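Local coordinates for putative metal binding protein (Coccidioides immitis, PDB 3CVG) that probably binds a metal ion or other small ligand in the manner of periplasmic binding proteins, at residues Phe129-His133 with Leu163-Gln169. Numbering follows the deposited sequence.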
ATOM      1  N   PHE A 129      10.282  -5.357  16.330  1.00 22.95           N
ATOM      2  CA  PHE A 129      10.996  -6.239  15.418  1.00 22.79           C
ATOM      3  C   PHE A 129      12.199  -6.857  16.121  1.00 21.36           C
ATOM      4  O   PHE A 129      12.478  -8.037  15.948  1.00 17.74           O
ATOM      5  CB  PHE A 129      11.425  -5.473  14.160  1.00 20.54           C
ATOM      6  CG  PHE A 129      10.387  -5.496  13.073  1.00 21.01           C
ATOM      7  CD1 PHE A 129       9.177  -4.823  13.234  1.00 20.05           C
ATOM      8  CD2 PHE A 129      10.581  -6.267  11.926  1.00 18.72           C
ATOM      9  CE1 PHE A 129       8.171  -4.922  12.271  1.00 18.61           C
ATOM     10  CE2 PHE A 129       9.575  -6.373  10.960  1.00 20.87           C
ATOM     11  CZ  PHE A 129       8.373  -5.701  11.135  1.00 18.65           C
ATOM     12  N   SER A 130      12.897  -6.067  16.931  1.00 23.71           N
ATOM     13  CA  SER A 130      14.045  -6.577  17.677  1.00 23.64           C
ATOM     14  C   SER A 130      13.595  -7.694  18.623  1.00 25.17           C
ATOM     15  O   SER A 130      14.260  -8.727  18.757  1.00 27.03           O
ATOM     16  CB  SER A 130      14.692  -5.452  18.490  1.00 27.79           C
ATOM     17  OG  SER A 130      15.659  -5.969  19.396  1.00 28.83           O
ATOM     18  N   LYS A 131      12.457  -7.479  19.274  1.00 24.94           N
ATOM     19  CA  LYS A 131      11.903  -8.449  20.213  1.00 25.45           C
ATOM     20  C   LYS A 131      11.488  -9.750  19.514  1.00 24.51           C
ATOM     21  O   LYS A 131      11.764 -10.844  20.012  1.00 23.57           O
ATOM     22  CB  LYS A 131      10.695  -7.838  20.933  1.00 28.23           C
ATOM     23  CG  LYS A 131      10.531  -8.291  22.373  1.00 32.53           C
ATOM     24  CD  LYS A 131       9.551  -7.382  23.108  1.00 36.58           C
ATOM     25  CE  LYS A 131       9.481  -7.698  24.593  1.00 39.30           C
ATOM     26  NZ  LYS A 131       8.667  -6.681  25.323  1.00 40.89           N
HETATM   27  N   MSE A 132      10.811  -9.636  18.374  1.00 22.76           N
HETATM   28  CA  MSE A 132      10.401 -10.825  17.636  1.00 21.51           C
HETATM   29  C   MSE A 132      11.626 -11.640  17.234  1.00 21.44           C
HETATM   30  O   MSE A 132      11.651 -12.858  17.406  1.00 23.43           O
HETATM   31  CB  MSE A 132       9.603 -10.445  16.379  1.00 21.52           C
HETATM   32  CG  MSE A 132       8.126 -10.101  16.632  1.00 23.33           C
HETATM   33 SE   MSE A 132       7.102  -9.715  15.006  1.00 29.34          SE
HETATM   34  CE  MSE A 132       7.510 -11.324  14.021  1.00 34.43           C
ATOM     35  N   HIS A 133      12.638 -10.964  16.704  1.00 21.33           N
ATOM     36  CA  HIS A 133      13.861 -11.635  16.275  1.00 22.89           C
ATOM     37  C   HIS A 133      14.480 -12.485  17.383  1.00 23.43           C
ATOM     38  O   HIS A 133      14.714 -13.676  17.193  1.00 21.28           O
ATOM     39  CB  HIS A 133      14.897 -10.617  15.776  1.00 23.62           C
ATOM     40  CG  HIS A 133      16.263 -11.195  15.576  1.00 25.53           C
ATOM     41  ND1 HIS A 133      17.174 -11.328  16.603  1.00 26.93           N
ATOM     42  CD2 HIS A 133      16.868 -11.701  14.472  1.00 25.96           C
ATOM     43  CE1 HIS A 133      18.279 -11.888  16.141  1.00 26.90           C
ATOM     44  NE2 HIS A 133      18.119 -12.125  14.854  1.00 25.94           N
ATOM     45  N   LEU A 163      11.989  -2.873   7.621  1.00 19.07           N
ATOM     46  CA  LEU A 163      11.952  -2.915   9.085  1.00 19.43           C
ATOM     47  C   LEU A 163      13.013  -3.864   9.652  1.00 19.24           C
ATOM     48  O   LEU A 163      13.700  -3.531  10.613  1.00 20.38           O
ATOM     49  CB  LEU A 163      10.540  -3.305   9.554  1.00 18.56           C
ATOM     50  CG  LEU A 163       9.497  -2.220   9.267  1.00 18.93           C
ATOM     51  CD1 LEU A 163       8.107  -2.742   9.556  1.00 19.12           C
ATOM     52  CD2 LEU A 163       9.811  -1.004  10.118  1.00 21.55           C
ATOM     53  N   TRP A 164      13.162  -5.044   9.057  1.00 18.43           N
ATOM     54  CA  TRP A 164      14.188  -5.983   9.528  1.00 18.75           C
ATOM     55  C   TRP A 164      15.589  -5.379   9.402  1.00 18.79           C
ATOM     56  O   TRP A 164      16.397  -5.426  10.343  1.00 18.89           O
ATOM     57  CB  TRP A 164      14.116  -7.297   8.738  1.00 19.04           C
ATOM     58  CG  TRP A 164      12.910  -8.125   9.108  1.00 17.66           C
ATOM     59  CD1 TRP A 164      11.857  -8.452   8.310  1.00 16.75           C
ATOM     60  CD2 TRP A 164      12.624  -8.675  10.397  1.00 16.90           C
ATOM     61  NE1 TRP A 164      10.923  -9.174   9.022  1.00 17.03           N
ATOM     62  CE2 TRP A 164      11.373  -9.325  10.308  1.00 15.55           C
ATOM     63  CE3 TRP A 164      13.302  -8.679  11.622  1.00 17.00           C
ATOM     64  CZ2 TRP A 164      10.786  -9.972  11.396  1.00 15.85           C
ATOM     65  CZ3 TRP A 164      12.714  -9.320  12.708  1.00 17.26           C
ATOM     66  CH2 TRP A 164      11.470  -9.957  12.585  1.00 15.98           C
ATOM     67  N   LEU A 165      15.879  -4.809   8.238  1.00 18.32           N
ATOM     68  CA  LEU A 165      17.181  -4.193   8.018  1.00 20.34           C
ATOM     69  C   LEU A 165      17.424  -3.047   9.000  1.00 22.23           C
ATOM     70  O   LEU A 165      18.559  -2.836   9.420  1.00 22.67           O
ATOM     71  CB  LEU A 165      17.305  -3.673   6.583  1.00 20.07           C
ATOM     72  CG  LEU A 165      17.350  -4.720   5.453  1.00 24.15           C
ATOM     73  CD1 LEU A 165      17.519  -4.008   4.138  1.00 24.41           C
ATOM     74  CD2 LEU A 165      18.504  -5.692   5.655  1.00 25.57           C
ATOM     75  N   SER A 166      16.367  -2.320   9.373  1.00 22.24           N
ATOM     76  CA  SER A 166      16.498  -1.190  10.304  1.00 24.23           C
ATOM     77  C   SER A 166      17.079  -1.613  11.656  1.00 23.07           C
ATOM     78  O   SER A 166      17.663  -0.794  12.369  1.00 24.79           O
ATOM     79  CB  SER A 166      15.143  -0.487  10.523  1.00 22.72           C
ATOM     80  OG  SER A 166      14.269  -1.263  11.331  1.00 26.48           O
ATOM     81  N   ILE A 167      16.914  -2.881  12.019  1.00 23.95           N
ATOM     82  CA  ILE A 167      17.475  -3.367  13.273  1.00 23.74           C
ATOM     83  C   ILE A 167      18.700  -4.261  13.042  1.00 23.08           C
ATOM     84  O   ILE A 167      19.093  -5.029  13.918  1.00 22.51           O
ATOM     85  CB  ILE A 167      16.439  -4.129  14.123  1.00 25.18           C
ATOM     86  CG1 ILE A 167      15.937  -5.362  13.376  1.00 25.09           C
ATOM     87  CG2 ILE A 167      15.289  -3.184  14.504  1.00 26.22           C
ATOM     88  CD1 ILE A 167      15.197  -6.332  14.262  1.00 26.88           C
ATOM     89  N   GLY A 168      19.290  -4.151  11.852  1.00 23.57           N
ATOM     90  CA  GLY A 168      20.479  -4.921  11.520  1.00 25.42           C
ATOM     91  C   GLY A 168      20.321  -6.404  11.237  1.00 24.26           C
ATOM     92  O   GLY A 168      21.286  -7.160  11.378  1.00 24.45           O
ATOM     93  N   GLN A 169      19.128  -6.827  10.830  1.00 23.29           N
ATOM     94  CA  GLN A 169      18.893  -8.241  10.534  1.00 22.40           C
ATOM     95  C   GLN A 169      18.558  -8.486   9.061  1.00 21.20           C
ATOM     96  O   GLN A 169      17.933  -7.646   8.405  1.00 20.46           O
ATOM     97  CB  GLN A 169      17.743  -8.788  11.388  1.00 23.53           C
ATOM     98  CG  GLN A 169      17.920  -8.653  12.896  1.00 26.11           C
ATOM     99  CD  GLN A 169      19.164  -9.344  13.402  1.00 28.42           C
ATOM    100  OE1 GLN A 169      19.535 -10.412  12.914  1.00 26.59           O
ATOM    101  NE2 GLN A 169      19.810  -8.747  14.396  1.00 30.65           N
TER
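W164 has its CG anti to its own carbonyl carbon (chi1 -72°), and this swings the indole over F129. The F129 side chain points toward the other helix. The two rings form a T-shaped, edge-to-face pair. The edge of F129 carrying CD2 and CE2 meets the indole face, and F129 CD2 sits 3.5 Å from W164 CD2. The centroids of the phenyl ring and the six-membered indole ring are 4.6 Å apart and the planes stand at 68°. L163 covers one face of the phenyl ring. Its CB lies 3.6 Å from the F129 ring centroid in a CH-pi contact, while L163 CD1 reaches F129 CZ at 3.4 Å. F129 is therefore held at both a face and an edge. I167 adds its CD1 tip, which rests 3.5 Å from S130 N and also touches F129 CB.

Further along, H133 CB comes up to the rim of the indole at W164 CZ3. The H133 and Q169 side chains cross at about a right angle. The Q169 chain bends at chi2 and brings its amide over one face of the imidazole, with the planes 37° apart. H133 NE2 and Q169 OE1 are 3.0 Å apart, but the angle is too poor for a hydrogen bond.

A Schellman motif ends the helix here, with G168 at its C-prime position. W164 O accepts from both I167 N and Q169 N. The turn carries I167 and Q169 to the partner helix.

The contact thus joins helix 125-138 to the C-terminal end of helix 155-166 within the PBP-superfamily fold. It is packing away from the metal, with the L163 side chain about 13 Å from the bound calcium ion. Strand 200-204 adjoins it through I202, which touches F129 and L163, while F147, W179 and Y180 pack around the W164 indole.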